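Local coordinates for sortase family protein (Clostridium perfringens, PDB 6IXZ) that probably acts as a class C sortase, a cysteine transpeptidase expected to cleave sorting signals through an acyl-thioester intermediate and link pilin subunits covalently, at residues K31-Y36 and T94-G99; G62-P67 and D129-H134; I71-Y76 and K86-L91; S105-H110 and V167-C172; N145-V150 and E180-R185. One frame throughout, in Å; residues are numbered along the deposited sequence.

How the contacts relate
The five contacts report on one eight-stranded sortase barrel and helix 23-41, the second helix of the chain, packed on it. Contact 2 pairs the first and last strands of the sheet order. Contact 3 joins neighbouring strands 71-77 and 88-90, contact 4 pairs 103-109 with 165-173, and contact 5 pairs 138-150 with 180-188. Contacts 4 and 5 have centres about 9 Å apart, as do contacts 3 and 4, whereas contacts 1 and 5 are about 23 Å apart. Along the chain, contacts 1 and 3 close before contact 4 opens, while contacts 4 and 5 alternate. Contact 4 brings the predicted catalytic histidine and cysteine, over 60 residues apart in sequence, to adjacent strand ends.

Contact 1: residues K31-Y36 and T94-G99; sequences KNINKY and TSLPVG
I33 pushes its CG2 methyl into the angle between L96 and V98, where helix 23-41, the second helix of the chain, packs on the sortase barrel through the loop joining strands 88-90 and 103-109. That methyl is 3.5 Å from V98 CG2 and 3.7 Å from L96 CB. With chi1 at -66°, I33 turns CG2 away from its own backbone N and out of the helix toward the loop, while CG1 lies beside the backbone N and still reaches L96. L96 lies at about a right angle across I33, and its CD1 touches both branches, 3.8 Å from I33 CG2 and 3.9 Å from I33 CG1. Branched aliphatic side chains suit this buried place because their methyls interlock from several directions. An inverse gamma turn centred on P97, closed by V98 N to L96 O at 2.8 Å, lets L96 and V98 both face the helix while P97 points the other way, to L133 and I135 of strand 130-135. N37, next on the helix, accepts from L96 N with its OD1 and so ties the loop backbone down. At the exposed margin N34 slants over V98, the amide oxygen resting against a methyl. On the other flank Y36 turns the edge of its ring to the loop, with CE2 4.4 Å from T94 O near the ring plane.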
# COMPACT_ATOMS: atom_id res chain seq x y z
N LYS A 31 -0.71 3.35 17.11
CA LYS A 31 0.39 4.04 17.80
C LYS A 31 1.71 3.38 17.51
O LYS A 31 2.72 4.05 17.35
CB LYS A 31 0.20 4.05 19.32
CG LYS A 31 -0.63 5.22 19.84
CD LYS A 31 -0.35 5.44 21.31
CE LYS A 31 -0.92 4.36 22.18
NZ LYS A 31 -0.50 4.56 23.60
N ASN A 32 1.73 2.06 17.54
CA ASN A 32 2.96 1.33 17.29
C ASN A 32 3.40 1.41 15.82
O ASN A 32 4.59 1.59 15.53
CB ASN A 32 2.81 -0.11 17.76
CG ASN A 32 2.75 -0.22 19.28
OD1 ASN A 32 3.51 0.42 19.99
ND2 ASN A 32 1.87 -1.08 19.77
N ILE A 33 2.44 1.39 14.90
CA ILE A 33 2.74 1.65 13.50
C ILE A 33 3.26 3.07 13.31
O ILE A 33 4.19 3.32 12.52
CB ILE A 33 1.51 1.44 12.62
CG1 ILE A 33 1.10 -0.04 12.65
CG2 ILE A 33 1.79 1.91 11.20
CD1 ILE A 33 -0.28 -0.29 12.09
N ASN A 34 2.63 4.02 14.00
CA ASN A 34 3.04 5.40 13.89
C ASN A 34 4.49 5.55 14.36
O ASN A 34 5.29 6.17 13.66
CB ASN A 34 2.07 6.32 14.65
CG ASN A 34 0.89 6.74 13.81
OD1 ASN A 34 0.94 6.65 12.58
ND2 ASN A 34 -0.19 7.20 14.45
N LYS A 35 4.85 4.84 15.43
CA LYS A 35 6.23 4.84 15.97
C LYS A 35 7.22 4.26 14.98
O LYS A 35 8.31 4.78 14.77
CB LYS A 35 6.32 4.00 17.24
CG LYS A 35 6.58 4.79 18.50
CD LYS A 35 7.32 3.95 19.53
CE LYS A 35 8.00 4.83 20.57
NZ LYS A 35 8.14 4.16 21.89
N TYR A 36 6.84 3.12 14.41
CA TYR A 36 7.65 2.46 13.39
C TYR A 36 7.97 3.39 12.22
O TYR A 36 9.14 3.66 11.94
CB TYR A 36 6.91 1.22 12.89
CG TYR A 36 7.58 0.61 11.69
CD1 TYR A 36 8.81 -0.03 11.82
CD2 TYR A 36 7.10 0.86 10.40
CE1 TYR A 36 9.45 -0.55 10.71
CE2 TYR A 36 7.74 0.34 9.29
CZ TYR A 36 8.91 -0.36 9.44
OH TYR A 36 9.53 -0.87 8.33
N THR A 94 9.26 0.41 3.38
CA THR A 94 8.47 1.63 3.13
C THR A 94 7.46 1.79 4.24
O THR A 94 7.22 0.87 4.99
CB THR A 94 7.79 1.66 1.73
OG1 THR A 94 6.64 0.79 1.70
CG2 THR A 94 8.78 1.25 0.64
N SER A 95 6.92 3.00 4.39
CA SER A 95 5.94 3.30 5.43
C SER A 95 4.74 2.36 5.36
O SER A 95 4.36 1.95 4.28
CB SER A 95 5.47 4.75 5.28
OG SER A 95 6.59 5.62 5.36
N LEU A 96 4.22 1.93 6.50
CA LEU A 96 2.91 1.31 6.52
C LEU A 96 1.86 2.40 6.27
O LEU A 96 2.01 3.54 6.73
CB LEU A 96 2.64 0.60 7.83
CG LEU A 96 3.46 -0.67 8.12
CD1 LEU A 96 3.30 -1.12 9.56
CD2 LEU A 96 3.07 -1.77 7.15
N PRO A 97 0.81 2.06 5.52
CA PRO A 97 -0.04 3.04 4.88
C PRO A 97 -1.10 3.52 5.82
O PRO A 97 -2.28 3.30 5.59
CB PRO A 97 -0.66 2.24 3.73
CG PRO A 97 -0.79 0.88 4.31
CD PRO A 97 0.50 0.69 5.08
N VAL A 98 -0.69 4.15 6.92
CA VAL A 98 -1.63 4.75 7.81
C VAL A 98 -1.60 6.29 7.73
O VAL A 98 -2.17 6.97 8.60
CB VAL A 98 -1.42 4.31 9.28
CG1 VAL A 98 -1.78 2.84 9.47
CG2 VAL A 98 -0.01 4.59 9.75
N GLY A 99 -0.80 6.85 6.81
CA GLY A 99 -0.71 8.31 6.72
C GLY A 99 0.20 8.98 7.74
O GLY A 99 0.70 8.36 8.67

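Contact 2: residues G62-P67 and D129-H134; sequences GYIEIP and DVFYLH
I64 and L133 lie side by side, both pointing into the barrel, and form the tight half of this antiparallel strand pair. The delta carbon L133 CD2 is 3.6 Å from I64 CG1, and I64 CD1 also reaches the F131 ring at CD1, 3.9 Å away. I66 runs beside the CB of F131. I64, I66 and F131 converge on L169 of strand 165-173, and L133 packs on V167, a buried place that suits large hydrocarbon side chains, which have no polar end to satisfy. Paired backbone bonds join E65 with Y132 and Y63 with H134, while G62 fits because a side chain there would collide with H134 O.

The other face is looser, polar and partly open to solvent. H134 sets its CB over the face of the Y63 ring, 3.7 Å from the centroid, and the two rings are near parallel but slid apart. E65 stretches beyond CG to meet the imidazole: H134 NE2 donates to E65 OE2 at 3.1 Å, a bent bond of 135° arriving from above the carboxylate plane. H134 ND1 bonds D139, so the imidazole is gripped at both nitrogens. P67 CG abuts the edge of the Y132 ring at CE2, 3.6 Å away. Joining strands 60-66 and 130-135, this pairing closes the eight-stranded sortase beta-barrel.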
# COMPACT_ATOMS: atom_id res chain seq x y z
N GLY A 62 -6.05 -4.03 5.21
CA GLY A 62 -7.23 -3.34 4.76
C GLY A 62 -7.36 -3.49 3.26
O GLY A 62 -6.88 -4.48 2.69
N TYR A 63 -7.93 -2.47 2.62
CA TYR A 63 -8.01 -2.45 1.16
C TYR A 63 -7.92 -1.05 0.50
O TYR A 63 -8.04 -0.01 1.15
CB TYR A 63 -9.29 -3.15 0.70
CG TYR A 63 -10.55 -2.52 1.26
CD1 TYR A 63 -11.33 -1.66 0.48
CD2 TYR A 63 -10.93 -2.74 2.58
CE1 TYR A 63 -12.46 -1.06 1.01
CE2 TYR A 63 -12.05 -2.16 3.11
CZ TYR A 63 -12.84 -1.35 2.33
OH TYR A 63 -13.96 -0.78 2.87
N ILE A 64 -7.73 -1.07 -0.81
CA ILE A 64 -7.67 0.14 -1.59
C ILE A 64 -8.83 0.17 -2.58
O ILE A 64 -9.21 -0.86 -3.15
CB ILE A 64 -6.31 0.25 -2.33
CG1 ILE A 64 -6.24 1.53 -3.17
CG2 ILE A 64 -6.04 -0.97 -3.21
CD1 ILE A 64 -4.83 1.89 -3.59
N GLU A 65 -9.42 1.35 -2.75
CA GLU A 65 -10.42 1.57 -3.81
C GLU A 65 -9.96 2.66 -4.76
O GLU A 65 -9.42 3.67 -4.33
CB GLU A 65 -11.76 1.99 -3.20
CG GLU A 65 -12.32 1.04 -2.17
CD GLU A 65 -13.70 1.48 -1.70
OE1 GLU A 65 -14.68 0.80 -2.02
OE2 GLU A 65 -13.79 2.60 -1.15
N ILE A 66 -10.09 2.40 -6.06
CA ILE A 66 -9.82 3.39 -7.11
C ILE A 66 -11.04 3.47 -8.03
O ILE A 66 -11.17 2.73 -8.99
CB ILE A 66 -8.57 3.03 -7.95
CG1 ILE A 66 -7.39 2.60 -7.06
CG2 ILE A 66 -8.15 4.21 -8.81
CD1 ILE A 66 -6.14 2.21 -7.82
N PRO A 67 -11.95 4.41 -7.74
CA PRO A 67 -13.27 4.45 -8.42
C PRO A 67 -13.20 4.58 -9.95
O PRO A 67 -13.89 3.86 -10.69
CB PRO A 67 -13.97 5.67 -7.81
CG PRO A 67 -13.15 6.12 -6.65
CD PRO A 67 -11.79 5.47 -6.72
N ASP A 129 -6.51 12.43 -10.31
CA ASP A 129 -7.34 11.24 -9.99
C ASP A 129 -7.13 10.78 -8.55
O ASP A 129 -6.14 11.13 -7.89
CB ASP A 129 -7.05 10.07 -10.95
CG ASP A 129 -7.58 10.32 -12.35
OD1 ASP A 129 -8.46 11.21 -12.50
OD2 ASP A 129 -7.07 9.68 -13.31
N VAL A 130 -8.10 10.05 -8.01
CA VAL A 130 -8.15 9.84 -6.57
C VAL A 130 -8.15 8.35 -6.24
O VAL A 130 -8.62 7.52 -7.01
CB VAL A 130 -9.37 10.52 -5.92
CG1 VAL A 130 -9.24 12.04 -5.97
CG2 VAL A 130 -10.66 10.06 -6.60
N PHE A 131 -7.59 8.01 -5.09
CA PHE A 131 -7.77 6.68 -4.57
C PHE A 131 -7.86 6.70 -3.06
O PHE A 131 -7.45 7.65 -2.39
CB PHE A 131 -6.64 5.76 -5.06
CG PHE A 131 -5.27 6.19 -4.66
CD1 PHE A 131 -4.74 5.78 -3.45
CD2 PHE A 131 -4.49 6.95 -5.50
CE1 PHE A 131 -3.43 6.07 -3.13
CE2 PHE A 131 -3.19 7.25 -5.17
CZ PHE A 131 -2.66 6.80 -3.99
N TYR A 132 -8.51 5.68 -2.53
CA TYR A 132 -8.88 5.67 -1.14
C TYR A 132 -8.27 4.44 -0.52
O TYR A 132 -8.25 3.38 -1.15
CB TYR A 132 -10.39 5.62 -1.01
CG TYR A 132 -11.12 6.77 -1.67
CD1 TYR A 132 -11.10 8.04 -1.10
CD2 TYR A 132 -11.90 6.57 -2.81
CE1 TYR A 132 -11.79 9.10 -1.69
CE2 TYR A 132 -12.60 7.62 -3.40
CZ TYR A 132 -12.53 8.89 -2.84
OH TYR A 132 -13.28 9.92 -3.39
N LEU A 133 -7.76 4.60 0.69
CA LEU A 133 -7.27 3.50 1.49
C LEU A 133 -8.17 3.32 2.71
O LEU A 133 -8.48 4.28 3.42
CB LEU A 133 -5.85 3.78 1.98
CG LEU A 133 -4.80 3.99 0.90
CD1 LEU A 133 -3.41 3.99 1.50
CD2 LEU A 133 -4.93 2.90 -0.15
N HIS A 134 -8.42 2.06 3.04
CA HIS A 134 -9.19 1.68 4.22
C HIS A 134 -8.38 0.73 5.07
O HIS A 134 -8.31 -0.45 4.76
CB HIS A 134 -10.48 1.01 3.75
CG HIS A 134 -11.39 1.95 3.04
ND1 HIS A 134 -12.01 2.99 3.70
CD2 HIS A 134 -11.64 2.14 1.73
CE1 HIS A 134 -12.71 3.69 2.84
NE2 HIS A 134 -12.50 3.21 1.63

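Contact 3: residues I71-Y76 and K86-L91; sequences IKLPIY and KGVGVL
Y76 and V88 are joined by backbone in a parallel strand pair, the two strands of a beta-alpha-beta unit whose connection is the short helix 81-86 of the sortase barrel. The hydrogen bonds come first: Y76 N donates to V88 O at 2.8 Å, nearly straight at 170°, and V90 N donates to Y76 O at 2.8 Å. Toward P74 the strands splay, and a water bridges them, donating to P74 O and accepting from V88 N at 2.8 Å each. Proline has no N-H to give, but its carbonyl still finds a partner in this way.

Apolar contacts fill the barrel side. I75 CG2 meets V90 CG2 at 3.8 Å, and L73 crosses V88 at about a right angle. Beta-branched residues suit the extended, buried positions of I75, V88 and V90, which L107 of strand 103-109 also touches. A CA-H...O contact puts G89 CA 3.2 Å from Y76 O.

Aromatic packing takes the far end. Y76 lies across K86 at about a right angle, so that the aliphatic CB and CD of the lysine sit by its CZ and OH. G87 has a backbone shape that a side chain would jam, beside the ring. The ring edge also meets V88 O, 3.4 Å from Y76 CD1 and in the ring plane.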
# COMPACT_ATOMS: atom_id res chain seq x y z
N ILE A 71 -11.38 -0.41 -9.17
CA ILE A 71 -10.49 -1.26 -8.39
C ILE A 71 -10.88 -1.27 -6.92
O ILE A 71 -11.12 -0.23 -6.32
CB ILE A 71 -9.03 -0.81 -8.55
CG1 ILE A 71 -8.54 -1.20 -9.95
CG2 ILE A 71 -8.15 -1.40 -7.44
CD1 ILE A 71 -7.12 -0.81 -10.27
N LYS A 72 -10.96 -2.46 -6.35
CA LYS A 72 -11.16 -2.64 -4.91
C LYS A 72 -10.39 -3.90 -4.51
O LYS A 72 -10.76 -5.00 -4.93
CB LYS A 72 -12.66 -2.86 -4.63
CG LYS A 72 -13.07 -2.77 -3.17
CD LYS A 72 -14.53 -3.15 -3.03
CE LYS A 72 -14.86 -3.62 -1.63
NZ LYS A 72 -16.34 -3.67 -1.40
N LEU A 73 -9.26 -3.75 -3.82
CA LEU A 73 -8.32 -4.88 -3.60
C LEU A 73 -7.81 -4.89 -2.14
O LEU A 73 -7.58 -3.82 -1.56
CB LEU A 73 -7.12 -4.77 -4.54
CG LEU A 73 -7.38 -5.00 -6.04
CD1 LEU A 73 -6.22 -4.54 -6.88
CD2 LEU A 73 -7.72 -6.44 -6.36
N PRO A 74 -7.57 -6.10 -1.57
CA PRO A 74 -6.92 -6.18 -0.25
C PRO A 74 -5.48 -5.74 -0.36
O PRO A 74 -4.89 -5.88 -1.42
CB PRO A 74 -6.98 -7.67 0.10
CG PRO A 74 -7.22 -8.37 -1.19
CD PRO A 74 -8.02 -7.41 -2.04
N ILE A 75 -4.95 -5.25 0.74
CA ILE A 75 -3.54 -4.88 0.87
C ILE A 75 -2.89 -5.75 1.94
O ILE A 75 -3.32 -5.78 3.09
CB ILE A 75 -3.37 -3.40 1.22
CG1 ILE A 75 -3.90 -2.52 0.10
CG2 ILE A 75 -1.91 -3.05 1.46
CD1 ILE A 75 -4.53 -1.26 0.64
N TYR A 76 -1.91 -6.54 1.50
CA TYR A 76 -1.10 -7.36 2.38
C TYR A 76 0.15 -6.56 2.80
O TYR A 76 0.60 -5.67 2.09
CB TYR A 76 -0.66 -8.64 1.65
CG TYR A 76 -1.80 -9.54 1.23
CD1 TYR A 76 -2.47 -9.32 0.03
CD2 TYR A 76 -2.22 -10.60 2.03
CE1 TYR A 76 -3.48 -10.15 -0.37
CE2 TYR A 76 -3.23 -11.44 1.62
CZ TYR A 76 -3.88 -11.19 0.44
OH TYR A 76 -4.93 -11.98 0.03
N LYS A 86 -0.95 -13.51 -4.50
CA LYS A 86 -2.31 -13.24 -3.97
C LYS A 86 -2.85 -11.82 -4.25
O LYS A 86 -4.07 -11.60 -4.35
CB LYS A 86 -2.34 -13.44 -2.45
CG LYS A 86 -2.02 -14.84 -1.98
CD LYS A 86 -2.41 -14.96 -0.50
CE LYS A 86 -1.41 -15.76 0.29
NZ LYS A 86 -1.20 -15.14 1.63
N GLY A 87 -1.98 -10.84 -4.16
CA GLY A 87 -2.44 -9.45 -4.30
C GLY A 87 -1.39 -8.40 -3.96
O GLY A 87 -0.18 -8.64 -4.00
N VAL A 88 -1.90 -7.19 -3.77
CA VAL A 88 -1.09 -6.00 -3.55
C VAL A 88 -0.45 -6.10 -2.19
O VAL A 88 -1.13 -6.44 -1.21
CB VAL A 88 -1.99 -4.75 -3.52
CG1 VAL A 88 -1.14 -3.49 -3.28
CG2 VAL A 88 -2.75 -4.64 -4.81
N GLY A 89 0.83 -5.75 -2.14
CA GLY A 89 1.64 -5.84 -0.96
C GLY A 89 2.37 -4.55 -0.68
O GLY A 89 2.92 -3.92 -1.59
N VAL A 90 2.43 -4.18 0.60
CA VAL A 90 3.27 -3.07 1.06
C VAL A 90 4.75 -3.46 0.91
O VAL A 90 5.17 -4.50 1.42
CB VAL A 90 3.00 -2.70 2.54
CG1 VAL A 90 3.89 -1.53 2.97
CG2 VAL A 90 1.53 -2.38 2.80
N LEU A 91 5.53 -2.61 0.25
CA LEU A 91 6.94 -2.90 0.01
C LEU A 91 7.80 -2.75 1.29
O LEU A 91 7.71 -1.75 2.01
CB LEU A 91 7.46 -1.98 -1.10
CG LEU A 91 8.92 -2.17 -1.43
CD1 LEU A 91 9.19 -3.59 -1.90
CD2 LEU A 91 9.40 -1.13 -2.44
O HOH W 1 -4.67 -7.18 -3.94

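Contact 4: residues S105-H110 and V167-C172; sequences SVLSAH and VTLLTC
L170 and V106 touch on one face of two parallel strands in the sortase barrel, and the leucine can be followed outward. L170 CB lies 3.6 Å from L107 O. With CG anti to the backbone nitrogen (chi1 -179°), the chain forks between two neighbours: CD1 meets V106 CG1 at 3.8 Å, and CD2 presses on S108 OG at 3.3 Å. A leucine fits because its two methyls serve both neighbours at once, and R181 and L183 of strand 180-188 add to its surroundings. On the other face L107 CD1 bridges V167 CG1 and L169 CD2, filling the barrel with hydrocarbon.

The backbones are held by T168 N to S105 O, L107 N to T168 O, L170 N to L107 O and A109 N to L170 O; the last link, C172 N to A109 O, is weak at 3.5 Å. The strands thus part slightly as they deliver H110 and C172. The sulfur of C172, SG, stands over the centre of the H110 ring, 3.5 Å from its centroid and 14° off the normal. It therefore sits above the ring and not in its plane, the plane in which an imidazole N-H would lie. The predicted nucleophile and proton donor/acceptor are thus in direct contact, sulfur over ring, consistent with a shared active site.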
# COMPACT_ATOMS: atom_id res chain seq x y z
N SER A 105 4.28 5.14 1.71
CA SER A 105 4.02 3.71 1.57
C SER A 105 4.01 3.35 0.10
O SER A 105 3.46 4.09 -0.72
CB SER A 105 2.68 3.35 2.21
OG SER A 105 2.54 1.96 2.43
N VAL A 106 4.61 2.22 -0.24
CA VAL A 106 4.55 1.73 -1.58
C VAL A 106 3.73 0.43 -1.65
O VAL A 106 3.99 -0.52 -0.92
CB VAL A 106 5.96 1.52 -2.13
CG1 VAL A 106 5.89 1.13 -3.61
CG2 VAL A 106 6.76 2.80 -1.95
N LEU A 107 2.77 0.40 -2.56
CA LEU A 107 1.90 -0.73 -2.71
C LEU A 107 2.17 -1.40 -4.06
O LEU A 107 1.99 -0.80 -5.11
CB LEU A 107 0.42 -0.30 -2.60
CG LEU A 107 0.06 0.57 -1.40
CD1 LEU A 107 -1.38 1.07 -1.44
CD2 LEU A 107 0.35 -0.16 -0.10
N SER A 108 2.74 -2.61 -3.99
CA SER A 108 3.27 -3.33 -5.17
C SER A 108 2.32 -4.42 -5.68
O SER A 108 1.86 -5.26 -4.93
CB SER A 108 4.62 -4.00 -4.82
OG SER A 108 5.32 -4.37 -6.00
N ALA A 109 2.14 -4.44 -6.99
CA ALA A 109 1.23 -5.35 -7.67
C ALA A 109 2.01 -6.01 -8.77
O ALA A 109 2.70 -5.32 -9.51
CB ALA A 109 0.07 -4.59 -8.28
N HIS A 110 1.89 -7.33 -8.87
CA HIS A 110 2.54 -8.10 -9.95
C HIS A 110 1.54 -9.04 -10.63
O HIS A 110 1.27 -10.10 -10.12
CB HIS A 110 3.75 -8.92 -9.43
CG HIS A 110 4.73 -9.30 -10.50
ND1 HIS A 110 4.34 -9.65 -11.77
CD2 HIS A 110 6.08 -9.33 -10.50
CE1 HIS A 110 5.41 -9.92 -12.50
NE2 HIS A 110 6.48 -9.67 -11.77
N VAL A 167 1.52 8.04 -0.92
CA VAL A 167 1.42 6.62 -1.23
C VAL A 167 1.69 6.47 -2.72
O VAL A 167 1.08 7.16 -3.56
CB VAL A 167 0.05 6.06 -0.84
CG1 VAL A 167 -0.11 4.61 -1.30
CG2 VAL A 167 -0.16 6.20 0.65
N THR A 168 2.65 5.60 -3.06
CA THR A 168 2.87 5.22 -4.45
C THR A 168 2.23 3.86 -4.79
O THR A 168 2.30 2.87 -4.01
CB THR A 168 4.37 5.24 -4.83
OG1 THR A 168 4.88 6.59 -4.82
CG2 THR A 168 4.57 4.67 -6.22
N LEU A 169 1.50 3.85 -5.90
CA LEU A 169 0.99 2.61 -6.48
C LEU A 169 2.01 2.13 -7.51
O LEU A 169 2.52 2.92 -8.27
CB LEU A 169 -0.36 2.85 -7.15
CG LEU A 169 -1.35 3.60 -6.25
CD1 LEU A 169 -2.69 3.76 -6.94
CD2 LEU A 169 -1.49 2.86 -4.93
N LEU A 170 2.40 0.87 -7.42
CA LEU A 170 3.47 0.34 -8.26
C LEU A 170 2.94 -0.90 -8.97
O LEU A 170 2.42 -1.82 -8.34
CB LEU A 170 4.65 -0.00 -7.38
CG LEU A 170 5.92 -0.57 -7.97
CD1 LEU A 170 7.00 -0.45 -6.91
CD2 LEU A 170 5.69 -2.04 -8.34
N THR A 171 3.01 -0.89 -10.30
CA THR A 171 2.73 -2.10 -11.09
C THR A 171 3.88 -2.43 -12.02
O THR A 171 4.56 -1.52 -12.50
CB THR A 171 1.47 -1.93 -11.94
OG1 THR A 171 1.10 -3.20 -12.51
CG2 THR A 171 1.67 -0.96 -13.02
N CYS A 172 4.20 -3.71 -12.18
CA CYS A 172 5.09 -4.10 -13.29
C CYS A 172 4.52 -3.66 -14.64
O CYS A 172 3.30 -3.54 -14.81
CB CYS A 172 5.32 -5.60 -13.31
SG CYS A 172 6.06 -6.20 -11.81
O HOH W 2 2.17 -6.12 -12.80

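Contact 5: residues N145-V150 and E180-R185; sequences NQIKVV and ERLLVR
R185 presents its flat guanidinium to N145 and Q146, with Q146 over one face and N145 at the edge, at a classic beta bulge in the antiparallel pairing of two sortase-barrel strands. The Q146 amide is stacked on the guanidinium, the planes 29° apart, and Q146 OE1 comes 3.7 Å from R185 NH1. Q146 NE2 bonds E157, which helps to fix how this amide is turned. N145 OD1 lies in the guanidinium plane and takes two bonds on one oxygen: R185 NE at 3.0 Å, and R185 NH2 at 3.3 Å, the latter from above the amide carbonyl plane. N145 has CG between its own N and carbonyl carbon (chi1 67°), which brings the amide to the edge of the guanidinium. An arginine suits the spot, since its edge donates while its face can stack; Y166 adds a cation-pi contact.

In the bulge both N145 N and Q146 N approach R185 O, the first at 2.8 Å and the second weakly. Beyond it regular backbone pairs follow, K148 with L183 and V150 with R181. On the face of I147 and V149, L182 CD1 is shared, 3.8 Å from both I147 CG2 and V149 CG2. The other face carries R181, whose side chain is about 6 Å from that of C172, the predicted nucleophile. At the strand end E180 crosses V149 at about a right angle, E180 CB lying 3.8 Å from V149 CG1.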
# COMPACT_ATOMS: atom_id res chain seq x y z
N ASN A 145 -0.20 12.92 -8.10
CA ASN A 145 0.57 14.09 -8.54
C ASN A 145 1.87 13.78 -9.26
O ASN A 145 2.52 14.69 -9.75
CB ASN A 145 0.83 15.05 -7.37
CG ASN A 145 1.75 14.47 -6.31
OD1 ASN A 145 2.32 13.39 -6.46
ND2 ASN A 145 1.92 15.21 -5.23
N GLN A 146 2.22 12.51 -9.41
CA GLN A 146 3.40 12.16 -10.18
C GLN A 146 3.23 10.78 -10.78
O GLN A 146 2.91 9.84 -10.05
CB GLN A 146 4.66 12.21 -9.32
CG GLN A 146 5.95 11.99 -10.12
CD GLN A 146 7.21 12.08 -9.27
OE1 GLN A 146 7.81 13.15 -9.16
NE2 GLN A 146 7.68 10.93 -8.79
N ILE A 147 3.35 10.67 -12.10
CA ILE A 147 3.42 9.38 -12.78
C ILE A 147 4.76 9.17 -13.48
O ILE A 147 5.17 9.99 -14.27
CB ILE A 147 2.23 9.22 -13.77
CG1 ILE A 147 0.91 9.13 -12.98
CG2 ILE A 147 2.40 7.99 -14.65
CD1 ILE A 147 -0.02 10.30 -13.15
N LYS A 148 5.41 8.05 -13.21
CA LYS A 148 6.77 7.80 -13.71
C LYS A 148 6.99 6.33 -13.98
O LYS A 148 6.61 5.49 -13.16
CB LYS A 148 7.79 8.23 -12.65
CG LYS A 148 8.89 9.14 -13.17
CD LYS A 148 8.42 10.59 -13.20
CE LYS A 148 9.59 11.57 -13.33
NZ LYS A 148 10.21 11.56 -14.69
N VAL A 149 7.71 6.02 -15.05
CA VAL A 149 8.12 4.65 -15.33
C VAL A 149 9.60 4.51 -15.06
O VAL A 149 10.40 5.33 -15.50
CB VAL A 149 7.88 4.24 -16.79
CG1 VAL A 149 8.33 2.80 -17.03
CG2 VAL A 149 6.40 4.40 -17.15
N VAL A 150 9.98 3.42 -14.42
CA VAL A 150 11.27 3.36 -13.79
C VAL A 150 11.79 1.93 -13.83
O VAL A 150 11.01 0.98 -13.95
CB VAL A 150 11.13 3.90 -12.37
CG1 VAL A 150 11.90 3.07 -11.37
CG2 VAL A 150 11.50 5.36 -12.33
N GLU A 180 9.77 -3.16 -16.49
CA GLU A 180 9.84 -1.96 -15.65
C GLU A 180 8.79 -2.01 -14.53
O GLU A 180 8.04 -2.99 -14.40
CB GLU A 180 9.60 -0.70 -16.47
CG GLU A 180 9.73 -0.89 -17.96
CD GLU A 180 10.95 -0.21 -18.52
OE1 GLU A 180 12.06 -0.48 -18.01
OE2 GLU A 180 10.78 0.59 -19.47
N ARG A 181 8.76 -0.92 -13.76
CA ARG A 181 7.71 -0.59 -12.80
C ARG A 181 7.14 0.77 -13.17
O ARG A 181 7.90 1.73 -13.30
CB ARG A 181 8.28 -0.43 -11.40
CG ARG A 181 9.08 -1.58 -10.85
CD ARG A 181 10.14 -1.00 -9.92
NE ARG A 181 10.11 -1.65 -8.63
CZ ARG A 181 10.87 -1.32 -7.60
NH1 ARG A 181 11.74 -0.32 -7.71
NH2 ARG A 181 10.73 -1.98 -6.45
N LEU A 182 5.82 0.83 -13.31
CA LEU A 182 5.08 2.09 -13.38
C LEU A 182 4.67 2.53 -11.98
O LEU A 182 4.13 1.74 -11.20
CB LEU A 182 3.85 1.91 -14.27
CG LEU A 182 2.79 3.02 -14.25
CD1 LEU A 182 3.32 4.28 -14.93
CD2 LEU A 182 1.55 2.53 -14.99
N LEU A 183 5.02 3.77 -11.64
CA LEU A 183 4.79 4.33 -10.32
C LEU A 183 3.73 5.39 -10.47
O LEU A 183 3.84 6.24 -11.35
CB LEU A 183 6.05 5.02 -9.80
CG LEU A 183 7.30 4.15 -9.73
CD1 LEU A 183 8.46 4.93 -9.12
CD2 LEU A 183 7.02 2.88 -8.93
N VAL A 184 2.72 5.35 -9.61
CA VAL A 184 1.69 6.40 -9.60
C VAL A 184 1.61 6.95 -8.19
O VAL A 184 1.07 6.27 -7.30
CB VAL A 184 0.31 5.84 -10.06
CG1 VAL A 184 -0.76 6.91 -9.97
CG2 VAL A 184 0.40 5.30 -11.48
N ARG A 185 2.15 8.16 -7.97
CA ARG A 185 2.27 8.73 -6.64
C ARG A 185 1.10 9.62 -6.35
O ARG A 185 0.76 10.50 -7.15
CB ARG A 185 3.53 9.59 -6.48
CG ARG A 185 3.82 9.96 -5.04
CD ARG A 185 5.08 10.82 -4.95
NE ARG A 185 4.84 12.16 -5.50
CZ ARG A 185 5.80 13.06 -5.75
NH1 ARG A 185 7.07 12.75 -5.55
NH2 ARG A 185 5.48 14.25 -6.23